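Local coordinates for putative DsbA oxidoreductase SCO1869 (Streptomyces coelicolor A3, PDB 3GL5), which is probably a thiol-disulfide oxidoreductase of the DsbA family, with a thioredoxin-type fold, although its substrates and its role in the cell are not known, at residues A[115-119]-A[144-150]; A[105-109]-A[154-159]; A[26-32]-A[208-212]. All coordinates share one frame; numbering follows the deposited sequence. Where two conformers were deposited one is given.

Contact 1 (A[115-119]-A[144-150])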
loop_
_atom_site.group_PDB
_atom_site.type_symbol
_atom_site.label_atom_id
_atom_site.label_comp_id
_atom_site.label_asym_id
_atom_site.label_seq_id
_atom_site.Cartn_x
_atom_site.Cartn_y
_atom_site.Cartn_z
ATOM N N ARG A 115 -9.796 0.808 -6.395
ATOM C CA ARG A 115 -10.646 -0.149 -7.114
ATOM C C ARG A 115 -9.838 -1.333 -7.636
ATOM O O ARG A 115 -10.242 -1.979 -8.596
ATOM C CB ARG A 115 -11.412 0.541 -8.262
ATOM C CG ARG A 115 -12.257 1.785 -7.836
ATOM C CD ARG A 115 -13.805 1.608 -7.822
ATOM N NE ARG A 115 -14.473 2.855 -8.270
ATOM C CZ ARG A 115 -15.710 3.282 -7.952
ATOM N NH1 ARG A 115 -16.517 2.586 -7.152
ATOM N NH2 ARG A 115 -16.150 4.441 -8.443
ATOM N N HIS A 116 -8.704 -1.621 -7.001
ATOM C CA HIS A 116 -7.779 -2.602 -7.544
ATOM C C HIS A 116 -8.456 -3.991 -7.753
ATOM O O HIS A 116 -8.420 -4.534 -8.868
ATOM C CB HIS A 116 -6.511 -2.715 -6.699
ATOM C CG HIS A 116 -5.363 -3.370 -7.414
ATOM N ND1 HIS A 116 -4.053 -3.238 -6.999
ATOM C CD2 HIS A 116 -5.333 -4.190 -8.498
ATOM C CE1 HIS A 116 -3.262 -3.913 -7.820
ATOM N NE2 HIS A 116 -4.014 -4.517 -8.725
ATOM N N GLU A 117 -9.123 -4.500 -6.716
ATOM C CA GLU A 117 -9.696 -5.828 -6.789
ATOM C C GLU A 117 -10.865 -5.945 -7.779
ATOM O O GLU A 117 -10.981 -6.960 -8.492
ATOM C CB GLU A 117 -10.029 -6.391 -5.407
ATOM C CG GLU A 117 -10.025 -7.911 -5.476
ATOM C CD GLU A 117 -9.865 -8.586 -4.137
ATOM O OE1 GLU A 117 -9.284 -7.963 -3.204
ATOM O OE2 GLU A 117 -10.312 -9.755 -4.029
ATOM N N ALA A 118 -11.664 -4.872 -7.874
ATOM C CA ALA A 118 -12.734 -4.776 -8.874
ATOM C C ALA A 118 -12.209 -4.819 -10.303
ATOM O O ALA A 118 -12.783 -5.490 -11.159
ATOM C CB ALA A 118 -13.629 -3.526 -8.643
ATOM N N LEU A 119 -11.120 -4.135 -10.606
ATOM C CA LEU A 119 -10.630 -4.175 -11.989
ATOM C C LEU A 119 -9.879 -5.501 -12.266
ATOM O O LEU A 119 -9.937 -6.056 -13.386
ATOM C CB LEU A 119 -9.741 -2.968 -12.321
ATOM C CG LEU A 119 -9.271 -2.827 -13.774
ATOM C CD1 LEU A 119 -10.460 -2.747 -14.739
ATOM C CD2 LEU A 119 -8.269 -1.646 -13.946
ATOM N N LEU A 144 -14.503 -2.557 -19.784
ATOM C CA LEU A 144 -14.225 -3.305 -18.556
ATOM C C LEU A 144 -13.866 -2.395 -17.375
ATOM O O LEU A 144 -14.252 -2.652 -16.238
ATOM C CB LEU A 144 -13.090 -4.320 -18.780
ATOM C CG LEU A 144 -13.446 -5.461 -19.729
ATOM C CD1 LEU A 144 -12.210 -6.272 -20.085
ATOM C CD2 LEU A 144 -14.552 -6.358 -19.121
ATOM N N ALA A 145 -13.114 -1.343 -17.646
ATOM C CA ALA A 145 -12.668 -0.455 -16.597
ATOM C C ALA A 145 -13.837 0.398 -16.064
ATOM O O ALA A 145 -14.048 0.503 -14.841
ATOM C CB ALA A 145 -11.512 0.403 -17.112
ATOM N N VAL A 146 -14.638 0.946 -16.973
ATOM C CA VAL A 146 -15.790 1.732 -16.561
ATOM C C VAL A 146 -16.700 0.855 -15.695
ATOM O O VAL A 146 -17.196 1.300 -14.653
ATOM C CB VAL A 146 -16.545 2.276 -17.760
ATOM C CG1 VAL A 146 -17.979 2.628 -17.375
ATOM C CG2 VAL A 146 -15.834 3.501 -18.309
ATOM N N GLY A 147 -16.870 -0.405 -16.101
ATOM C CA GLY A 147 -17.766 -1.305 -15.386
ATOM C C GLY A 147 -17.309 -1.539 -13.958
ATOM O O GLY A 147 -18.131 -1.764 -13.058
ATOM N N ALA A 148 -15.995 -1.447 -13.755
ATOM C CA ALA A 148 -15.360 -1.622 -12.447
ATOM C C ALA A 148 -15.368 -0.366 -11.535
ATOM O O ALA A 148 -14.802 -0.388 -10.433
ATOM C CB ALA A 148 -13.902 -2.157 -12.644
ATOM N N GLY A 149 -16.025 0.709 -11.973
ATOM C CA GLY A 149 -16.055 1.939 -11.208
ATOM C C GLY A 149 -15.119 3.052 -11.660
ATOM O O GLY A 149 -15.228 4.184 -11.177
ATOM N N LEU A 150 -14.202 2.760 -12.579
ATOM C CA LEU A 150 -13.228 3.774 -12.992
ATOM C C LEU A 150 -13.826 4.792 -13.969
ATOM O O LEU A 150 -14.835 4.511 -14.602
ATOM C CB LEU A 150 -11.981 3.123 -13.576
ATOM C CG LEU A 150 -10.966 2.605 -12.575
ATOM C CD1 LEU A 150 -11.427 1.321 -11.912
ATOM C CD2 LEU A 150 -9.709 2.309 -13.333
#

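Contact 2 (A[105-109]-A[154-159])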
loop_
_atom_site.group_PDB
_atom_site.type_symbol
_atom_site.label_atom_id
_atom_site.label_comp_id
_atom_site.label_asym_id
_atom_site.label_seq_id
_atom_site.Cartn_x
_atom_site.Cartn_y
_atom_site.Cartn_z
ATOM N N ARG A 105 -0.855 -1.590 -16.302
ATOM C CA ARG A 105 -0.818 -0.131 -16.082
ATOM C C ARG A 105 -2.170 0.370 -15.584
ATOM O O ARG A 105 -2.236 1.145 -14.604
ATOM C CB ARG A 105 -0.387 0.617 -17.348
ATOM C CG ARG A 105 1.045 0.244 -17.771
ATOM C CD ARG A 105 1.637 1.218 -18.770
ATOM N NE ARG A 105 0.863 1.294 -20.026
ATOM C CZ ARG A 105 0.098 2.331 -20.393
ATOM N NH1 ARG A 105 -0.050 3.408 -19.617
ATOM N NH2 ARG A 105 -0.520 2.298 -21.550
ATOM N N LEU A 106 -3.237 -0.139 -16.200
ATOM C CA LEU A 106 -4.601 0.183 -15.767
ATOM C C LEU A 106 -4.940 -0.384 -14.406
ATOM O O LEU A 106 -5.718 0.237 -13.678
ATOM C CB LEU A 106 -5.650 -0.261 -16.785
ATOM C CG LEU A 106 -5.772 0.555 -18.072
ATOM C CD1 LEU A 106 -6.849 -0.156 -18.902
ATOM C CD2 LEU A 106 -6.145 2.042 -17.844
ATOM N N LEU A 107 -4.369 -1.551 -14.042
ATOM C CA LEU A 107 -4.555 -2.055 -12.684
ATOM C C LEU A 107 -3.957 -1.082 -11.649
ATOM O O LEU A 107 -4.470 -0.968 -10.540
ATOM C CB LEU A 107 -3.998 -3.467 -12.501
ATOM C CG LEU A 107 -4.838 -4.555 -13.200
ATOM C CD1 LEU A 107 -4.038 -5.861 -13.367
ATOM C CD2 LEU A 107 -6.135 -4.857 -12.406
ATOM N N HIS A 108 -2.857 -0.436 -12.009
ATOM C CA HIS A 108 -2.245 0.557 -11.144
ATOM C C HIS A 108 -3.060 1.845 -11.071
ATOM O O HIS A 108 -3.218 2.378 -10.006
ATOM C CB HIS A 108 -0.769 0.799 -11.512
ATOM C CG HIS A 108 0.137 -0.251 -10.956
ATOM N ND1 HIS A 108 0.830 -0.093 -9.778
ATOM C CD2 HIS A 108 0.389 -1.518 -11.373
ATOM C CE1 HIS A 108 1.509 -1.198 -9.512
ATOM N NE2 HIS A 108 1.260 -2.076 -10.470
ATOM N N LEU A 109 -3.602 2.323 -12.173
ATOM C CA LEU A 109 -4.696 3.325 -12.093
ATOM C C LEU A 109 -5.770 2.948 -11.059
ATOM O O LEU A 109 -6.018 3.693 -10.089
ATOM C CB LEU A 109 -5.329 3.577 -13.464
ATOM C CG LEU A 109 -6.584 4.474 -13.494
ATOM C CD1 LEU A 109 -6.369 5.822 -12.748
ATOM C CD2 LEU A 109 -6.985 4.733 -14.926
ATOM N N GLU A 154 -10.280 9.246 -18.417
ATOM C CA GLU A 154 -9.098 9.020 -17.624
ATOM C C GLU A 154 -8.428 7.695 -17.954
ATOM O O GLU A 154 -7.200 7.622 -18.129
ATOM C CB GLU A 154 -9.629 8.984 -16.204
ATOM C CG GLU A 154 -8.784 8.467 -15.105
ATOM C CD GLU A 154 -9.110 9.223 -13.839
ATOM O OE1 GLU A 154 -9.245 10.459 -13.924
ATOM O OE2 GLU A 154 -9.258 8.602 -12.769
ATOM N N VAL A 155 -9.237 6.642 -18.047
ATOM C CA VAL A 155 -8.728 5.322 -18.338
ATOM C C VAL A 155 -8.090 5.380 -19.705
ATOM O O VAL A 155 -7.038 4.816 -19.933
ATOM C CB VAL A 155 -9.873 4.292 -18.243
ATOM C CG1 VAL A 155 -9.630 3.089 -19.136
ATOM C CG2 VAL A 155 -10.044 3.877 -16.793
ATOM N N ARG A 156 -8.726 6.139 -20.586
ATOM C CA ARG A 156 -8.267 6.392 -21.941
ATOM C C ARG A 156 -6.965 7.165 -21.999
ATOM O O ARG A 156 -6.099 6.855 -22.839
ATOM C CB ARG A 156 -9.331 7.174 -22.725
ATOM C CG ARG A 156 -10.404 6.297 -23.304
ATOM C CD ARG A 156 -11.029 6.957 -24.510
ATOM N NE ARG A 156 -12.099 6.117 -25.038
ATOM C CZ ARG A 156 -13.330 6.080 -24.536
ATOM N NH1 ARG A 156 -13.656 6.831 -23.490
ATOM N NH2 ARG A 156 -14.245 5.286 -25.078
ATOM N N ALA A 157 -6.828 8.164 -21.124
ATOM C CA ALA A 157 -5.569 8.907 -21.003
ATOM C C ALA A 157 -4.429 7.967 -20.592
ATOM O O ALA A 157 -3.349 8.040 -21.149
ATOM C CB ALA A 157 -5.703 10.058 -20.008
ATOM N N VAL A 158 -4.674 7.085 -19.629
ATOM C CA VAL A 158 -3.648 6.093 -19.233
ATOM C C VAL A 158 -3.252 5.191 -20.434
ATOM O O VAL A 158 -2.081 4.962 -20.700
ATOM C CB VAL A 158 -4.085 5.293 -17.978
ATOM C CG1 VAL A 158 -3.156 4.104 -17.725
ATOM C CG2 VAL A 158 -4.079 6.204 -16.764
ATOM N N LEU A 159 -4.248 4.754 -21.192
ATOM C CA LEU A 159 -4.019 3.902 -22.339
ATOM C C LEU A 159 -3.319 4.637 -23.459
ATOM O O LEU A 159 -2.518 4.030 -24.179
ATOM C CB LEU A 159 -5.332 3.316 -22.832
ATOM C CG LEU A 159 -5.806 2.174 -21.949
ATOM C CD1 LEU A 159 -7.277 1.843 -22.207
ATOM C CD2 LEU A 159 -4.922 0.952 -22.153
#

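Contact 3 (A[26-32]-A[208-212])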
loop_
_atom_site.group_PDB
_atom_site.type_symbol
_atom_site.label_atom_id
_atom_site.label_comp_id
_atom_site.label_asym_id
_atom_site.label_seq_id
_atom_site.Cartn_x
_atom_site.Cartn_y
_atom_site.Cartn_z
ATOM N N ALA A 26 -9.441 -19.561 1.584
ATOM C CA ALA A 26 -8.622 -19.863 2.764
ATOM C C ALA A 26 -8.619 -18.690 3.746
ATOM O O ALA A 26 -8.640 -18.874 4.985
ATOM C CB ALA A 26 -7.201 -20.179 2.342
ATOM N N LEU A 27 -8.596 -17.479 3.202
ATOM C CA LEU A 27 -8.507 -16.311 4.034
ATOM C C LEU A 27 -9.813 -16.129 4.877
ATOM O O LEU A 27 -9.766 -15.750 6.070
ATOM C CB LEU A 27 -8.196 -15.088 3.166
ATOM C CG LEU A 27 -8.182 -13.772 3.934
ATOM C CD1 LEU A 27 -7.189 -13.901 5.093
ATOM C CD2 LEU A 27 -7.893 -12.514 3.049
ATOM N N ALA A 28 -10.958 -16.407 4.242
ATOM C CA ALA A 28 -12.255 -16.304 4.888
ATOM C C ALA A 28 -12.413 -17.305 6.023
ATOM O O ALA A 28 -13.145 -17.061 6.973
ATOM C CB ALA A 28 -13.370 -16.424 3.888
ATOM N N ALA A 29 -11.672 -18.399 5.986
ATOM C CA ALA A 29 -11.743 -19.339 7.099
ATOM C C ALA A 29 -10.578 -19.161 8.069
ATOM O O ALA A 29 -10.482 -19.887 9.034
ATOM C CB ALA A 29 -11.806 -20.773 6.588
ATOM N N PHE A 30 -9.690 -18.203 7.819
ATOM C CA PHE A 30 -8.546 -17.947 8.726
ATOM C C PHE A 30 -9.002 -17.164 9.990
ATOM O O PHE A 30 -9.719 -16.183 9.841
ATOM C CB PHE A 30 -7.463 -17.163 7.968
ATOM C CG PHE A 30 -6.237 -16.850 8.779
ATOM C CD1 PHE A 30 -5.512 -17.872 9.404
ATOM C CD2 PHE A 30 -5.789 -15.544 8.880
ATOM C CE1 PHE A 30 -4.372 -17.575 10.143
ATOM C CE2 PHE A 30 -4.668 -15.226 9.597
ATOM C CZ PHE A 30 -3.941 -16.251 10.241
ATOM N N PRO A 31 -8.588 -17.608 11.221
ATOM C CA PRO A 31 -8.989 -16.982 12.484
ATOM C C PRO A 31 -8.528 -15.538 12.640
ATOM O O PRO A 31 -9.108 -14.825 13.425
ATOM C CB PRO A 31 -8.316 -17.853 13.556
ATOM C CG PRO A 31 -8.176 -19.144 12.961
ATOM C CD PRO A 31 -7.809 -18.834 11.496
ATOM N N HIS A 32 -7.523 -15.090 11.896
ATOM C CA HIS A 32 -7.135 -13.682 12.005
ATOM C C HIS A 32 -7.247 -12.948 10.711
ATOM O O HIS A 32 -6.421 -12.089 10.426
ATOM C CB HIS A 32 -5.718 -13.556 12.518
ATOM C CG HIS A 32 -5.528 -14.181 13.857
ATOM N ND1 HIS A 32 -5.908 -13.558 15.025
ATOM C CD2 HIS A 32 -5.039 -15.393 14.212
ATOM C CE1 HIS A 32 -5.634 -14.351 16.047
ATOM N NE2 HIS A 32 -5.097 -15.465 15.581
ATOM N N LEU A 208 -0.959 -19.032 6.047
ATOM C CA LEU A 208 -1.456 -17.929 6.878
ATOM C C LEU A 208 -1.144 -18.147 8.365
ATOM O O LEU A 208 -0.643 -17.252 9.041
ATOM C CB LEU A 208 -2.958 -17.737 6.666
ATOM C CG LEU A 208 -3.351 -17.150 5.311
ATOM C CD1 LEU A 208 -4.843 -17.321 4.915
ATOM C CD2 LEU A 208 -2.945 -15.703 5.260
ATOM N N THR A 209 -1.379 -19.362 8.849
ATOM C CA THR A 209 -1.314 -19.641 10.286
ATOM C C THR A 209 0.091 -19.641 10.797
ATOM O O THR A 209 0.376 -19.107 11.862
ATOM C CB THR A 209 -1.985 -20.971 10.615
ATOM O OG1 THR A 209 -3.388 -20.807 10.415
ATOM C CG2 THR A 209 -1.729 -21.386 12.069
ATOM N N GLN A 210 0.967 -20.241 10.007
ATOM C CA GLN A 210 2.380 -20.300 10.299
ATOM C C GLN A 210 2.972 -18.904 10.255
ATOM O O GLN A 210 3.682 -18.498 11.167
ATOM C CB GLN A 210 3.064 -21.199 9.267
ATOM C CG GLN A 210 4.312 -21.860 9.767
ATOM C CD GLN A 210 4.923 -22.754 8.721
ATOM O OE1 GLN A 210 4.247 -23.187 7.789
ATOM N NE2 GLN A 210 6.208 -23.032 8.864
ATOM N N ALA A 211 2.647 -18.172 9.197
ATOM C CA ALA A 211 3.143 -16.812 8.977
ATOM C C ALA A 211 2.692 -15.942 10.132
ATOM O O ALA A 211 3.520 -15.275 10.762
ATOM C CB ALA A 211 2.632 -16.244 7.664
ATOM N N TRP A 212 1.392 -15.977 10.425
ATOM C CA TRP A 212 0.861 -15.267 11.590
ATOM C C TRP A 212 1.548 -15.730 12.867
ATOM O O TRP A 212 2.040 -14.922 13.649
ATOM C CB TRP A 212 -0.628 -15.519 11.720
ATOM C CG TRP A 212 -1.279 -14.681 12.756
ATOM C CD1 TRP A 212 -1.484 -15.007 14.083
ATOM C CD2 TRP A 212 -1.845 -13.381 12.564
ATOM N NE1 TRP A 212 -2.134 -13.974 14.716
ATOM C CE2 TRP A 212 -2.372 -12.968 13.811
ATOM C CE3 TRP A 212 -1.960 -12.523 11.459
ATOM C CZ2 TRP A 212 -3.002 -11.727 13.986
ATOM C CZ3 TRP A 212 -2.590 -11.289 11.627
ATOM C CH2 TRP A 212 -3.100 -10.901 12.886
#

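Contact 1 (A[115-119]-A[144-150])
Leu119 and Ala148 bring the start of helix 116-128 against the end of helix 138-147, and around them the contact divides into a close apolar half and an open polar one. In the close half, Leu119 CD1 does most of the touching: it reaches Ala145 CA at 3.7 Å and also lies near the methyl groups of Ala145 and Ala148. With CG anti to the backbone N (chi1 -175°), the Leu119 side chain swings its end toward the partner helix although its CB points along the interface. Ala148 returns the contact, its CB lying 3.9 Å from Leu119 CA. Small residues let the backbones come near here, and Leu107 and Ala110 of helix 101-111 extend the same apolar layer beneath.

The solvent side belongs to Arg115, the N-cap residue of its helix. Its CB rests 3.7 Å from Leu150 CD1, the two side chains running past each other in opposite senses. Beyond that the chain bends at chi2 and chi3, carrying the guanidinium over Gly149 so that Gly149 CA lies 3.4 Å above its plane, toward the rim. Arg115 NH2 gives a weak hydrogen bond to Gly149 O at 2.9 Å, with an N-H...O angle of only 117°.

Gly149 has positive phi and closes a Schellman motif; a side chain there would press on the carbonyl O of Ala148 and run into Arg115 NE. The chemistry thus implies that the apolar half joins the helices, while the arginine covers a glycine turn through one bent, presumably modest bond.

Contact 2 (A[105-109]-A[154-159])
This is a buried helix-helix contact in the all-helical part of the chain, where Leu106 and Leu109 of helix 101-111 meet Val155, Val158 and Leu159 of helix 152-160. The two short segments run roughly antiparallel, at 141°, with their axes 10.1 Å apart at closest approach.

The CB of Val158 points toward the other helix, and its methyls part between two leucines: CG1 lies 3.6 Å from Leu106 CD2, and CG2 lies 3.7 Å from Leu109 CD2. A chi1 of 169° sets CG1 opposite the backbone N and CG2 opposite the carbonyl carbon, which spreads the branches this way. Leu109 CD2 also touches Val155 CG2, coming in at about a right angle. Leu106 is similarly shared, since its CD2 approaches Val155 while its CD1 meets Leu159 CD1 at 3.9 Å, the two leucines crossing nearly perpendicularly. The interlocking is therefore made by branched methyls, in which Leu106 CD2 and Leu109 CD2 each meet both Val155 and Val158.

At one end the apolar layer gives way to Arg105. Its chain bends at chi3, and NH1 donates to Val158 O at 2.8 Å with an N-H...O angle of 156°. The oxygen sits at the edge of the guanidinium, close to its plane, but the donor stands well above the carbonyl plane, not on a lone pair. NH2 adds a weak bond to the same oxygen at 3.2 Å. Asp102 pairs with NH2 and Ala164 O with NH1, so this buried charge is well provided for. At the other end Glu154 forms a salt bridge with Arg113.

Leu141 and Phe123 continue the packing around Leu106, an arrangement consistent with the helical domain inserted into the thioredoxin fold of DsbA-like proteins.

Contact 3 (A[26-32]-A[208-212])
His32 lies flat against Trp212, an offset stack in which the imidazole and the five-membered indole ring are 3.9 Å apart between centroids, with planes only 10° from parallel. His32 CD2 comes 3.3 Å from Trp212 NE1, and although His32 NE2 and Trp212 NE1 are also close, their angle is too poor for a hydrogen bond. The histidine CB continues the overlap, sitting over the six-membered ring in a CH-pi contact 3.5 Å from its centroid.

Phe30 approaches the same indole differently. Its edge is turned toward the indole face in an offset edge-to-face pair, the planes at 76°, and its CZ lies 3.7 Å from Trp212 CB. Over one face of Phe30, nearly at the centre, stands Leu208 CB at 3.7 Å from the ring centroid; His32 N lies across the opposite face. Thr209 OG1, bonded to Thr205 O in its own helix, borders the phenyl edge. Were Trp212 replaced by an alanine, the His32 ring would probably lose its stacking surface and Phe30 the face its edge meets.

Further out, the torsions and neighbours set these groups. A chi1 of -172° sends the indole of Trp212 out beside the carbonyl carbon, off helix 201-213 and toward His32, and Arg215 adds a cation-pi contact to it. Leu208 CD1 lies 3.9 Å from Leu27 CA.

The cluster thus joins the end of helix 14-28 and the following loop to helix 201-213, with Met3 and Val5 of strand 3-9 against Leu208 and Val36 of strand 36-42 against Leu27 and Phe30.

Contacts 1 and 2 are neighbouring parts of one group of helices: their centres lie 11 Å apart and they touch, Leu119 CD2 of contact 1 coming near Leu106 O and Leu150 packing on Leu109. They join four helices, yet 101-111 leads on to 116-128 and 138-147 to 152-160. Contact 2 is the more buried, aliphatic with an arginine held by several acceptors; contact 1 is partly buried, and its arginine is exposed and weakly bonded. Contact 3 stands apart, its centre 33 Å from that of contact 2 across the chain's centre. Partly buried beside the thioredoxin-type sheet, it rests on an aromatic cluster with CH-pi and aliphatic contacts, with no hydrogen bond between its segments.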